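Side-chain contacts in Lmo1340 protein (Listeria monocytogenes, PDB 4NLM), which is of unknown function but is a surface protein, probably a lipoprotein, that folds as a beta propeller of the YqgU-like family: residues Val59-Lys64 with Glu79-Ile84; Ile236-Asp241 with Leu268-Pro273; Tyr302-Ile307 with Lys343-Lys348. All blocks are in the same frame, centred on the assembly; numbering follows the deposited sequence. Where two conformers were deposited one is given.

Contact 1 of 3, residues Val59-Lys64 with Glu79-Ile84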
ATOM      1  N   VAL A  59      -7.379   8.950 -11.250  1.00 10.07           N
ATOM      2  CA  VAL A  59      -6.293   8.760 -10.325  1.00  9.32           C
ATOM      3  C   VAL A  59      -5.972  10.080  -9.627  1.00  8.55           C
ATOM      4  O   VAL A  59      -6.367  11.143 -10.087  1.00  9.44           O
ATOM      5  CB  VAL A  59      -5.025   8.225 -11.017  1.00  9.52           C
ATOM      6  CG1 VAL A  59      -5.348   6.883 -11.647  1.00  9.74           C
ATOM      7  CG2 VAL A  59      -4.438   9.235 -12.012  1.00 10.26           C
ATOM      8  N   LEU A  60      -5.268   9.953  -8.505  1.00  9.00           N
ATOM      9  CA  LEU A  60      -4.720  11.095  -7.784  1.00  8.44           C
ATOM     10  C   LEU A  60      -3.294  11.397  -8.287  1.00  8.53           C
ATOM     11  O   LEU A  60      -2.438  10.575  -8.131  1.00  9.52           O
ATOM     12  CB  LEU A  60      -4.725  10.817  -6.276  1.00  9.20           C
ATOM     13  CG  LEU A  60      -4.168  11.921  -5.387  1.00  9.87           C
ATOM     14  CD1 LEU A  60      -4.931  13.198  -5.571  1.00 11.51           C
ATOM     15  CD2 LEU A  60      -4.145  11.487  -3.937  1.00 10.48           C
ATOM     16  N   LEU A  61      -3.176  12.558  -8.895  1.00  8.83           N
ATOM     17  CA  LEU A  61      -1.927  13.038  -9.500  1.00  9.61           C
ATOM     18  C   LEU A  61      -1.276  14.083  -8.632  1.00  9.88           C
ATOM     19  O   LEU A  61      -1.895  15.060  -8.252  1.00 10.79           O
ATOM     20  CB  LEU A  61      -2.265  13.644 -10.863  1.00 10.63           C
ATOM     21  CG  LEU A  61      -1.129  14.292 -11.609  1.00 10.91           C
ATOM     22  CD1 LEU A  61       0.013  13.333 -11.947  1.00 12.76           C
ATOM     23  CD2 LEU A  61      -1.618  14.998 -12.868  1.00 13.93           C
ATOM     24  N   GLN A  62       0.012  13.883  -8.366  1.00  9.71           N
ATOM     25  CA  GLN A  62       0.842  14.806  -7.579  1.00  9.55           C
ATOM     26  C   GLN A  62       1.953  15.373  -8.459  1.00 10.78           C
ATOM     27  O   GLN A  62       2.742  14.635  -9.046  1.00 11.08           O
ATOM     28  CB  GLN A  62       1.432  14.064  -6.398  1.00 10.12           C
ATOM     29  CG  GLN A  62       2.239  14.955  -5.447  1.00  9.97           C
ATOM     30  CD  GLN A  62       2.911  14.158  -4.374  1.00 10.53           C
ATOM     31  OE1 GLN A  62       2.420  13.099  -3.979  1.00 12.55           O
ATOM     32  NE2 GLN A  62       4.007  14.685  -3.844  1.00 12.83           N
ATOM     33  N   THR A  63       1.974  16.699  -8.534  1.00 11.31           N
ATOM     34  CA  THR A  63       2.995  17.432  -9.293  1.00 11.83           C
ATOM     35  C   THR A  63       3.491  18.568  -8.395  1.00 11.52           C
ATOM     36  O   THR A  63       2.890  18.877  -7.360  1.00 12.24           O
ATOM     37  CB  THR A  63       2.418  18.028 -10.574  1.00 13.92           C
ATOM     38  OG1 THR A  63       1.332  18.915 -10.287  1.00 16.40           O
ATOM     39  CG2 THR A  63       1.951  16.953 -11.553  1.00 13.40           C
ATOM     40  N   LYS A  64       4.602  19.181  -8.793  1.00 13.19           N
ATOM     41  CA  LYS A  64       5.185  20.277  -8.012  1.00 13.33           C
ATOM     42  C   LYS A  64       5.841  21.283  -8.927  1.00 14.87           C
ATOM     43  O   LYS A  64       6.600  20.923  -9.849  1.00 18.11           O
ATOM     44  CB  LYS A  64       6.232  19.754  -7.013  1.00 15.04           C
ATOM     45  CG  LYS A  64       6.792  20.836  -6.097  1.00 15.46           C
ATOM     46  CD  LYS A  64       7.754  20.282  -5.068  1.00 22.10           C
ATOM     47  CE  LYS A  64       8.356  21.402  -4.236  1.00 31.12           C
ATOM     48  NZ  LYS A  64       9.436  20.905  -3.341  1.00 45.68           N
ATOM     49  N   GLU A  79      -8.199  12.853 -20.114  1.00 16.57           N
ATOM     50  CA  GLU A  79      -7.157  13.802 -19.684  1.00 16.30           C
ATOM     51  C   GLU A  79      -7.668  14.968 -18.872  1.00 16.16           C
ATOM     52  O   GLU A  79      -6.906  15.875 -18.583  1.00 18.28           O
ATOM     53  CB  GLU A  79      -6.357  14.322 -20.889  1.00 19.42           C
ATOM     54  CG  GLU A  79      -5.803  13.229 -21.797  1.00 22.88           C
ATOM     55  CD  GLU A  79      -5.167  13.794 -23.058  1.00 29.79           C
ATOM     56  OE1 GLU A  79      -4.751  14.970 -23.069  1.00 36.71           O
ATOM     57  OE2 GLU A  79      -5.093  13.063 -24.061  1.00 36.17           O
ATOM     58  N   LYS A  80      -8.930  14.956 -18.462  1.00 14.41           N
ATOM     59  CA  LYS A  80      -9.425  16.074 -17.668  1.00 15.54           C
ATOM     60  C   LYS A  80      -8.823  16.052 -16.270  1.00 14.78           C
ATOM     61  O   LYS A  80      -8.740  14.999 -15.637  1.00 17.38           O
ATOM     62  CB  LYS A  80     -10.950  16.074 -17.555  1.00 18.61           C
ATOM     63  CG  LYS A  80     -11.479  17.393 -16.982  1.00 23.23           C
ATOM     64  CD  LYS A  80     -12.987  17.519 -16.977  1.00 29.32           C
ATOM     65  CE  LYS A  80     -13.406  18.903 -16.497  1.00 31.60           C
ATOM     66  NZ  LYS A  80     -14.882  19.047 -16.380  1.00 35.61           N
ATOM     67  N   LYS A  81      -8.442  17.231 -15.802  1.00 13.68           N
ATOM     68  CA  LYS A  81      -7.891  17.408 -14.467  1.00 13.93           C
ATOM     69  C   LYS A  81      -8.811  18.249 -13.614  1.00 14.19           C
ATOM     70  O   LYS A  81      -9.455  19.180 -14.082  1.00 14.89           O
ATOM     71  CB  LYS A  81      -6.533  18.103 -14.549  1.00 14.37           C
ATOM     72  CG  LYS A  81      -5.449  17.248 -15.175  1.00 14.98           C
ATOM     73  CD  LYS A  81      -4.132  17.995 -15.333  1.00 16.38           C
ATOM     74  CE  LYS A  81      -3.083  17.198 -16.077  1.00 17.79           C
ATOM     75  NZ  LYS A  81      -1.865  18.002 -16.338  1.00 20.15           N
ATOM     76  N   ARG A  82      -8.841  17.912 -12.344  1.00 14.49           N
ATOM     77  CA  ARG A  82      -9.611  18.669 -11.376  1.00 14.67           C
ATOM     78  C   ARG A  82      -8.716  18.959 -10.182  1.00 13.25           C
ATOM     79  O   ARG A  82      -8.184  18.046  -9.577  1.00 13.16           O
ATOM     80  CB  ARG A  82     -10.820  17.853 -10.936  1.00 14.64           C
ATOM     81  CG  ARG A  82     -11.658  18.571  -9.906  1.00 15.83           C
ATOM     82  CD  ARG A  82     -12.867  17.773  -9.449  1.00 14.63           C
ATOM     83  NE  ARG A  82     -12.523  16.548  -8.722  1.00 14.78           N
ATOM     84  CZ  ARG A  82     -12.420  16.435  -7.404  1.00 15.48           C
ATOM     85  NH1 ARG A  82     -12.532  17.488  -6.603  1.00 16.97           N
ATOM     86  NH2 ARG A  82     -12.107  15.273  -6.883  1.00 16.07           N
ATOM     87  N   PRO A  83      -8.596  20.233  -9.796  1.00 14.47           N
ATOM     88  CA  PRO A  83      -7.765  20.557  -8.644  1.00 14.56           C
ATOM     89  C   PRO A  83      -8.410  20.128  -7.348  1.00 14.45           C
ATOM     90  O   PRO A  83      -9.590  20.354  -7.179  1.00 17.24           O
ATOM     91  CB  PRO A  83      -7.660  22.079  -8.696  1.00 18.25           C
ATOM     92  CG  PRO A  83      -8.906  22.514  -9.374  1.00 18.48           C
ATOM     93  CD  PRO A  83      -9.286  21.417 -10.333  1.00 17.79           C
ATOM     94  N   ILE A  84      -7.643  19.519  -6.455  1.00 13.37           N
ATOM     95  CA  ILE A  84      -8.115  19.138  -5.151  1.00 15.05           C
ATOM     96  C   ILE A  84      -7.530  20.011  -4.043  1.00 13.17           C
ATOM     97  O   ILE A  84      -8.244  20.641  -3.293  1.00 17.74           O
ATOM     98  CB  ILE A  84      -7.794  17.657  -4.855  1.00 12.84           C
ATOM     99  CG1 ILE A  84      -8.423  16.752  -5.931  1.00 14.28           C
ATOM    100  CG2 ILE A  84      -8.330  17.267  -3.478  1.00 15.87           C
ATOM    101  CD1 ILE A  84      -7.840  15.361  -5.968  1.00 15.80           C
TER
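Two side-chain pairs join segment 59-64 to segment 79-84, and both depend on carbon atoms. The tighter is apolar: Leu-60 CD1 lies 3.6 Å from Ile-84 CD1, one methyl end against the other, with the two side chains crossing at a slant. Ile-84 directs its CB toward the strand holding Leu-60; its chi1 of -58° sets CG1 beside its own backbone N, and a nearly anti chi2 carries CD1 on toward the leucine. Leu-60 starts out across this line, and only its CD1 branch closes the gap; its CG stands opposite the backbone N (chi1 180°).

The second pair is looser. Leu-61 CD2 meets the aliphatic CE of Lys-81 at 4.2 Å. Lys-81 runs extended from CG to NZ, so its far methylene, rather than the root of the chain, arrives at the leucine. Only this methylene comes so close, and the lysine thus lends a hydrocarbon edge at a partly exposed margin.

No hydrogen bond links the segments, as the topology predicts: strands 58-65 and 81-87 are the second and fourth of an antiparallel four-stranded propeller blade, and strand 68-75 lies between them. Backbone bonds of Val-59 to Leu-74 and of Leu-61 to Glu-72 tie the first segment to that middle strand. The CA atoms of Leu-60 and Ile-84 are accordingly 9.1 Å apart, a gap that side chains alone bridge.

Further apolar neighbours differ for the two leucines. Leu-60 also packs on Val-94 and Ile-96 of strand 90-96 in the following blade, whereas Leu-61 touches Phe-47 and Ile-42. Ile-84, for its part, also rests on Leu-121.

Contact 2 of 3, residues Ile236-Asp241 with Leu268-Pro273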
ATOM      1  N   ILE A 236       2.831 -14.829   4.195  1.00  9.74           N
ATOM      2  CA  ILE A 236       3.945 -15.264   3.350  1.00  9.87           C
ATOM      3  C   ILE A 236       4.994 -15.860   4.274  1.00 10.92           C
ATOM      4  O   ILE A 236       5.347 -15.260   5.291  1.00 11.70           O
ATOM      5  CB  ILE A 236       4.534 -14.088   2.548  1.00 11.42           C
ATOM      6  CG1 ILE A 236       3.462 -13.403   1.696  1.00 11.83           C
ATOM      7  CG2 ILE A 236       5.680 -14.542   1.659  1.00 16.50           C
ATOM      8  CD1 ILE A 236       3.930 -12.150   0.964  1.00 12.93           C
ATOM      9  N   GLU A 237       5.529 -17.014   3.899  1.00 11.93           N
ATOM     10  CA  GLU A 237       6.531 -17.687   4.675  1.00 13.07           C
ATOM     11  C   GLU A 237       7.430 -18.511   3.750  1.00 12.48           C
ATOM     12  O   GLU A 237       7.015 -18.920   2.686  1.00 11.32           O
ATOM     13  CB  GLU A 237       5.899 -18.583   5.750  1.00 15.22           C
ATOM     14  CG  GLU A 237       5.181 -19.793   5.186  1.00 15.49           C
ATOM     15  CD  GLU A 237       4.283 -20.470   6.198  1.00 17.92           C
ATOM     16  OE1 GLU A 237       4.753 -21.366   6.927  1.00 21.05           O
ATOM     17  OE2 GLU A 237       3.088 -20.120   6.219  1.00 20.24           O
ATOM     18  N   LYS A 238       8.682 -18.708   4.149  0.50 14.48           N
ATOM     19  CA  LYS A 238       9.557 -19.584   3.396  0.50 14.90           C
ATOM     20  C   LYS A 238       9.005 -20.985   3.481  0.50 14.51           C
ATOM     21  O   LYS A 238       8.374 -21.347   4.461  0.50 16.99           O
ATOM     22  CB  LYS A 238      10.980 -19.609   3.977  0.50 23.56           C
ATOM     23  CG  LYS A 238      11.791 -18.348   3.758  0.50 25.21           C
ATOM     24  CD  LYS A 238      13.176 -18.445   4.386  0.50 25.50           C
ATOM     25  CE  LYS A 238      13.921 -19.706   3.975  0.50 24.66           C
ATOM     26  NZ  LYS A 238      15.280 -19.791   4.589  0.50 28.66           N
ATOM     27  N   ASN A 239       9.217 -21.752   2.431  1.00 13.77           N
ATOM     28  CA  ASN A 239       8.804 -23.151   2.390  1.00 12.87           C
ATOM     29  C   ASN A 239       9.969 -23.868   1.715  1.00 14.61           C
ATOM     30  O   ASN A 239       9.922 -24.165   0.531  1.00 14.63           O
ATOM     31  CB  ASN A 239       7.516 -23.285   1.610  1.00 14.99           C
ATOM     32  CG  ASN A 239       7.054 -24.692   1.524  1.00 17.31           C
ATOM     33  OD1 ASN A 239       7.526 -25.557   2.261  1.00 19.95           O
ATOM     34  ND2 ASN A 239       6.112 -24.935   0.632  1.00 18.45           N
ATOM     35  N   SER A 240      10.994 -24.154   2.505  1.00 14.79           N
ATOM     36  CA  SER A 240      12.328 -24.514   2.017  1.00 14.39           C
ATOM     37  C   SER A 240      12.981 -23.279   1.442  1.00 13.81           C
ATOM     38  O   SER A 240      12.353 -22.257   1.235  1.00 13.66           O
ATOM     39  CB  SER A 240      12.377 -25.628   0.976  1.00 15.16           C
ATOM     40  OG  SER A 240      12.087 -25.163  -0.323  1.00 14.76           O
ATOM     41  N   ASP A 241      14.271 -23.385   1.133  1.00 14.22           N
ATOM     42  CA  ASP A 241      14.972 -22.239   0.547  1.00 14.45           C
ATOM     43  C   ASP A 241      14.562 -22.006  -0.894  1.00 13.11           C
ATOM     44  O   ASP A 241      14.919 -20.968  -1.472  1.00 15.33           O
ATOM     45  CB  ASP A 241      16.495 -22.398   0.655  1.00 20.88           C
ATOM     46  CG  ASP A 241      16.965 -22.568   2.100  1.00 28.59           C
ATOM     47  OD1 ASP A 241      16.389 -21.899   2.985  1.00 29.05           O
ATOM     48  OD2 ASP A 241      17.884 -23.365   2.366  1.00 39.29           O
ATOM     49  N   LEU A 268      20.785 -10.126   2.087  1.00 25.62           N
ATOM     50  CA  LEU A 268      20.217  -9.974   3.417  1.00 25.58           C
ATOM     51  C   LEU A 268      19.183 -11.019   3.829  1.00 23.52           C
ATOM     52  O   LEU A 268      18.854 -11.107   5.008  1.00 28.72           O
ATOM     53  CB  LEU A 268      19.618  -8.569   3.543  1.00 25.04           C
ATOM     54  CG  LEU A 268      20.595  -7.416   3.240  1.00 27.08           C
ATOM     55  CD1 LEU A 268      19.926  -6.061   3.454  1.00 30.89           C
ATOM     56  CD2 LEU A 268      21.853  -7.489   4.097  1.00 28.52           C
ATOM     57  N   GLY A 269      18.708 -11.828   2.885  1.00 19.81           N
ATOM     58  CA  GLY A 269      17.665 -12.818   3.171  1.00 21.97           C
ATOM     59  C   GLY A 269      16.651 -12.944   2.039  1.00 15.78           C
ATOM     60  O   GLY A 269      16.930 -12.582   0.901  1.00 16.71           O
ATOM     61  N   THR A 270      15.463 -13.456   2.356  1.00 15.07           N
ATOM     62  CA  THR A 270      14.432 -13.645   1.364  1.00 14.20           C
ATOM     63  C   THR A 270      14.035 -12.332   0.711  1.00 12.83           C
ATOM     64  O   THR A 270      13.928 -11.307   1.371  1.00 16.09           O
ATOM     65  CB  THR A 270      13.181 -14.281   2.013  1.00 14.39           C
ATOM     66  OG1 THR A 270      13.515 -15.565   2.559  1.00 16.58           O
ATOM     67  CG2 THR A 270      12.077 -14.454   1.002  1.00 15.12           C
ATOM     68  N   PHE A 271      13.798 -12.378  -0.601  1.00 13.61           N
ATOM     69  CA  PHE A 271      13.315 -11.230  -1.349  1.00 13.79           C
ATOM     70  C   PHE A 271      11.846 -11.485  -1.690  1.00 14.43           C
ATOM     71  O   PHE A 271      11.511 -12.540  -2.206  1.00 21.20           O
ATOM     72  CB  PHE A 271      14.107 -11.043  -2.650  1.00 18.35           C
ATOM     73  CG  PHE A 271      13.622  -9.887  -3.462  1.00 18.54           C
ATOM     74  CD1 PHE A 271      13.936  -8.590  -3.096  1.00 21.41           C
ATOM     75  CD2 PHE A 271      12.802 -10.085  -4.546  1.00 18.20           C
ATOM     76  CE1 PHE A 271      13.476  -7.517  -3.821  1.00 25.88           C
ATOM     77  CE2 PHE A 271      12.345  -9.015  -5.284  1.00 19.79           C
ATOM     78  CZ  PHE A 271      12.674  -7.727  -4.918  1.00 21.31           C
ATOM     79  N   VAL A 272      10.954 -10.540  -1.399  1.00 11.46           N
ATOM     80  CA  VAL A 272       9.530 -10.728  -1.685  1.00 10.23           C
ATOM     81  C   VAL A 272       9.149  -9.786  -2.818  1.00 10.10           C
ATOM     82  O   VAL A 272       9.242  -8.567  -2.686  1.00 11.52           O
ATOM     83  CB  VAL A 272       8.680 -10.445  -0.458  1.00 11.92           C
ATOM     84  CG1 VAL A 272       7.212 -10.678  -0.784  1.00 12.23           C
ATOM     85  CG2 VAL A 272       9.102 -11.348   0.692  1.00 14.15           C
ATOM     86  N   PRO A 273       8.696 -10.330  -3.950  1.00  9.49           N
ATOM     87  CA  PRO A 273       8.273  -9.474  -5.035  1.00  9.56           C
ATOM     88  C   PRO A 273       7.038  -8.654  -4.672  1.00  9.09           C
ATOM     89  O   PRO A 273       6.306  -8.970  -3.705  1.00  9.96           O
ATOM     90  CB  PRO A 273       7.959 -10.459  -6.167  1.00 10.04           C
ATOM     91  CG  PRO A 273       8.757 -11.666  -5.838  1.00 10.64           C
ATOM     92  CD  PRO A 273       8.706 -11.743  -4.344  1.00 10.59           C
TER
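Lys-238 and Thr-270 cross at a slant, the hydroxyl of the threonine lying against the flank of the lysine chain. Thr-270 OG1 is 3.4 Å from Lys-238 CD and nearly as close to CG, a contact of oxygen with methylenes and not a hydrogen bond. The hydroxyl has polar partners beyond the two segments, Glu-201 OE1 and Arg-263 NE, which help hold it in place beside the lysine.

In the modelled conformer, one of two, the lysine bends after these methylenes: chi3 of 51° swings CE and NZ off the extended course and leads them to Asp-241. There Lys-238 NZ makes a salt bridge of 2.9 Å with Asp-241 OD1, which in this conformer would tie the lysine to the turn after the strand. The second conformer makes this bridge less certain.

Ile-236 and Val-272 also meet obliquely, both with CB directed toward the other segment. The methyl CD1 of Ile-236 reaches CG1 of Val-272 at 4.0 Å, a light apolar touch on the more buried side of the contact.

The CA atoms of Lys-238 and Thr-270 are 7.9 Å apart, although strands 243-249 and 255-266 come between them in the order of pairing. The short, weakly bonded strand 269-271 pairs with 255-266 and not with 232-238, so it is side chains that it brings against strand 232-238, as an antiparallel addition to the four-stranded propeller blade 225-229, 232-238, 243-249 and 255-266.

Contact 3 of 3, residues Tyr302-Ile307 with Lys343-Lys348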
ATOM      1  N   TYR A 302      10.607 -11.707 -14.132  1.00 11.57           N
ATOM      2  CA  TYR A 302       9.340 -12.051 -13.457  1.00  9.34           C
ATOM      3  C   TYR A 302       8.216 -12.210 -14.430  1.00 10.37           C
ATOM      4  O   TYR A 302       8.235 -11.681 -15.524  1.00 12.23           O
ATOM      5  CB  TYR A 302       8.956 -10.949 -12.453  1.00  9.97           C
ATOM      6  CG  TYR A 302      10.006 -10.686 -11.419  1.00  9.50           C
ATOM      7  CD1 TYR A 302      11.028  -9.819 -11.674  1.00 10.17           C
ATOM      8  CD2 TYR A 302      10.019 -11.347 -10.197  1.00 10.43           C
ATOM      9  CE1 TYR A 302      12.051  -9.608 -10.777  1.00 10.24           C
ATOM     10  CE2 TYR A 302      11.041 -11.114  -9.273  1.00 11.55           C
ATOM     11  CZ  TYR A 302      12.069 -10.257  -9.586  1.00 10.75           C
ATOM     12  OH  TYR A 302      13.089 -10.037  -8.678  1.00 14.34           O
ATOM     13  N   LYS A 303       7.194 -12.904 -13.945  1.00  9.91           N
ATOM     14  CA  LYS A 303       5.881 -12.871 -14.591  1.00 10.35           C
ATOM     15  C   LYS A 303       4.880 -12.278 -13.603  1.00  9.31           C
ATOM     16  O   LYS A 303       5.043 -12.368 -12.409  1.00  9.27           O
ATOM     17  CB  LYS A 303       5.417 -14.216 -15.048  1.00 13.74           C
ATOM     18  CG  LYS A 303       5.579 -15.293 -14.062  1.00 12.32           C
ATOM     19  CD  LYS A 303       4.948 -16.554 -14.614  1.00 16.87           C
ATOM     20  CE  LYS A 303       5.306 -17.739 -13.773  1.00 19.42           C
ATOM     21  NZ  LYS A 303       4.722 -18.968 -14.406  1.00 22.20           N
ATOM     22  N   LEU A 304       3.894 -11.623 -14.177  1.00  9.83           N
ATOM     23  CA  LEU A 304       2.784 -11.064 -13.409  1.00  9.11           C
ATOM     24  C   LEU A 304       1.653 -12.070 -13.469  1.00  9.16           C
ATOM     25  O   LEU A 304       1.164 -12.415 -14.551  1.00 10.23           O
ATOM     26  CB  LEU A 304       2.339  -9.755 -14.000  1.00 10.18           C
ATOM     27  CG  LEU A 304       1.131  -9.133 -13.300  1.00 11.12           C
ATOM     28  CD1 LEU A 304       1.417  -8.830 -11.844  1.00 10.90           C
ATOM     29  CD2 LEU A 304       0.742  -7.875 -14.044  1.00 12.11           C
ATOM     30  N   VAL A 305       1.219 -12.534 -12.309  0.50  9.91           N
ATOM     31  CA  VAL A 305       0.129 -13.480 -12.293  0.50 10.73           C
ATOM     32  C   VAL A 305      -1.033 -12.965 -11.489  0.50 10.60           C
ATOM     33  O   VAL A 305      -0.921 -12.046 -10.675  0.50  9.80           O
ATOM     34  CB  VAL A 305       0.550 -14.826 -11.716  0.50 12.21           C
ATOM     35  CG1 VAL A 305       1.745 -15.373 -12.475  0.50 12.26           C
ATOM     36  CG2 VAL A 305       0.814 -14.731 -10.219  0.50 12.18           C
ATOM     37  N   LYS A 306      -2.182 -13.533 -11.837  1.00 10.70           N
ATOM     38  CA  LYS A 306      -3.438 -13.304 -11.120  1.00 10.54           C
ATOM     39  C   LYS A 306      -3.885 -14.638 -10.534  1.00 11.90           C
ATOM     40  O   LYS A 306      -4.061 -15.632 -11.259  1.00 14.45           O
ATOM     41  CB  LYS A 306      -4.497 -12.653 -12.017  1.00 15.20           C
ATOM     42  CG  LYS A 306      -5.209 -13.444 -13.081  1.00 22.90           C
ATOM     43  CD  LYS A 306      -6.320 -12.574 -13.686  1.00 26.43           C
ATOM     44  CE  LYS A 306      -6.967 -13.251 -14.888  1.00 33.82           C
ATOM     45  NZ  LYS A 306      -7.734 -12.295 -15.734  1.00 36.52           N
ATOM     46  N   ILE A 307      -3.995 -14.639  -9.219  1.00 11.62           N
ATOM     47  CA  ILE A 307      -4.471 -15.812  -8.515  1.00 12.35           C
ATOM     48  C   ILE A 307      -5.866 -15.550  -7.982  1.00 11.63           C
ATOM     49  O   ILE A 307      -6.173 -14.490  -7.457  1.00 12.46           O
ATOM     50  CB  ILE A 307      -3.547 -16.070  -7.317  1.00 13.83           C
ATOM     51  CG1 ILE A 307      -2.210 -16.487  -7.888  1.00 15.75           C
ATOM     52  CG2 ILE A 307      -4.106 -17.103  -6.337  1.00 15.42           C
ATOM     53  CD1 ILE A 307      -1.142 -16.380  -6.855  1.00 18.34           C
ATOM     54  N   LYS A 343       2.064   3.954 -15.369  1.00 10.50           N
ATOM     55  CA  LYS A 343       1.537   3.035 -16.376  1.00 11.04           C
ATOM     56  C   LYS A 343       0.318   2.300 -15.833  1.00 10.17           C
ATOM     57  O   LYS A 343       0.140   2.179 -14.625  1.00 10.80           O
ATOM     58  CB  LYS A 343       2.621   2.053 -16.865  1.00 12.74           C
ATOM     59  CG  LYS A 343       3.777   2.761 -17.532  1.00 15.82           C
ATOM     60  CD  LYS A 343       4.849   1.864 -18.145  1.00 21.96           C
ATOM     61  CE  LYS A 343       6.095   2.654 -18.579  1.00 25.84           C
ATOM     62  NZ  LYS A 343       5.732   3.932 -19.249  1.00 29.80           N
ATOM     63  N   VAL A 344      -0.492   1.811 -16.763  1.00 10.71           N
ATOM     64  CA  VAL A 344      -1.664   1.026 -16.446  1.00 10.16           C
ATOM     65  C   VAL A 344      -1.624  -0.281 -17.215  1.00 10.80           C
ATOM     66  O   VAL A 344      -1.376  -0.281 -18.418  1.00 12.88           O
ATOM     67  CB  VAL A 344      -2.974   1.764 -16.799  1.00 11.30           C
ATOM     68  CG1 VAL A 344      -4.202   0.873 -16.603  1.00 12.89           C
ATOM     69  CG2 VAL A 344      -3.105   3.010 -15.960  1.00 12.84           C
ATOM     70  N   ILE A 345      -1.809  -1.384 -16.510  1.00  9.99           N
ATOM     71  CA  ILE A 345      -1.944  -2.687 -17.132  1.00 10.35           C
ATOM     72  C   ILE A 345      -3.404  -3.111 -17.113  1.00 10.50           C
ATOM     73  O   ILE A 345      -4.097  -3.020 -16.089  1.00 10.86           O
ATOM     74  CB  ILE A 345      -1.161  -3.747 -16.341  1.00 12.21           C
ATOM     75  CG1 ILE A 345       0.315  -3.352 -16.214  1.00 14.14           C
ATOM     76  CG2 ILE A 345      -1.374  -5.129 -16.963  1.00 14.39           C
ATOM     77  CD1 ILE A 345       1.100  -4.260 -15.301  1.00 16.92           C
ATOM     78  N   ASP A 346      -3.921  -3.572 -18.253  1.00 11.29           N
ATOM     79  CA  ASP A 346      -5.260  -4.145 -18.311  1.00 12.28           C
ATOM     80  C   ASP A 346      -5.066  -5.652 -18.126  1.00 12.46           C
ATOM     81  O   ASP A 346      -4.544  -6.331 -19.001  1.00 15.65           O
ATOM     82  CB  ASP A 346      -5.920  -3.782 -19.642  1.00 15.40           C
ATOM     83  CG  ASP A 346      -7.324  -4.281 -19.772  1.00 17.82           C
ATOM     84  OD1 ASP A 346      -7.642  -5.325 -19.179  1.00 21.37           O
ATOM     85  OD2 ASP A 346      -8.092  -3.612 -20.496  1.00 21.26           O
ATOM     86  N   THR A 347      -5.549  -6.164 -16.998  0.50 13.56           N
ATOM     87  CA  THR A 347      -5.316  -7.549 -16.624  0.50 15.03           C
ATOM     88  C   THR A 347      -6.162  -8.565 -17.376  0.50 13.54           C
ATOM     89  O   THR A 347      -5.905  -9.768 -17.292  0.50 16.31           O
ATOM     90  CB  THR A 347      -5.438  -7.747 -15.104  0.50 20.07           C
ATOM     91  OG1 THR A 347      -4.424  -6.973 -14.446  0.50 27.79           O
ATOM     92  CG2 THR A 347      -5.256  -9.202 -14.752  0.50 24.20           C
ATOM     93  N   LYS A 348      -7.160  -8.079 -18.109  1.00 13.89           N
ATOM     94  CA  LYS A 348      -7.997  -8.923 -18.945  1.00 15.20           C
ATOM     95  C   LYS A 348      -7.306  -9.204 -20.299  1.00 15.80           C
ATOM     96  O   LYS A 348      -7.317 -10.344 -20.774  1.00 21.14           O
ATOM     97  CB  LYS A 348      -9.345  -8.248 -19.159  1.00 18.52           C
ATOM     98  CG  LYS A 348     -10.305  -9.049 -20.016  1.00 23.63           C
ATOM     99  CD  LYS A 348     -11.663  -8.353 -20.067  1.00 27.48           C
ATOM    100  CE  LYS A 348     -12.621  -9.010 -21.018  1.00 42.06           C
ATOM    101  NZ  LYS A 348     -13.973  -8.391 -20.948  1.00 58.34           N
TER
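This contact is an interface between neighbouring propeller blades: strand 302-308 is the middle strand of the sheet 284-289, 302-308 and 313-321, while strand 343-346 belongs to the next sheet, which strand 40-41 from the N-terminal end of the chain joins. The hydrophobic part is a tip-to-tip meeting. Leu-304 CD2 and Ile-345 CD1 are 3.8 Å apart, each side chain having set out with CB toward the other. Phe-287 lies against the leucine and Tyr-337 against the isoleucine, so both blades contribute to the packing around this pair.

Lys-306 and Thr-347 instead slide past each other in opposite directions. The lysine CG takes the crowded position between backbone N and carbonyl carbon (chi1 74°), from which an extended chain carries the ammonium group to the backbone at Thr-347. Its CD lies 3.7 Å from Thr-347 CG2, as placed in one of two modelled conformers of the threonine. At the end of the chain, Lys-306 NZ gives a weak hydrogen bond to Thr-347 O, 3.5 Å long.

The turn presenting that carbonyl is an Asx turn: the backbone N of Lys-348 donates to Asp-346 OD1 at 3.0 Å with an N-H...O angle of 147°, the nitrogen lying nearly in line with the CG-OD1 bond.

In the fold
The three contacts follow one another along the chain and are spread round the propeller. Contacts 1 and 2 lie on opposite sides of its centre, their own centres 38 Å apart. Contacts 2 and 3 touch directly although their centres are 22 Å apart: Phe-271 CE2 packs at 3.6 Å on Tyr-302 OH, and Pro-273 CG comes within 4.2 Å of Tyr-302 CE2, joining adjacent blades. Contact 3 also approaches contact 1, with nearest atoms about 6 Å apart but no touch. Contacts 1 and 2 are largely within single blades, whereas contact 3 bridges two. With the protein's function unknown, none can be tied to a binding or catalytic site.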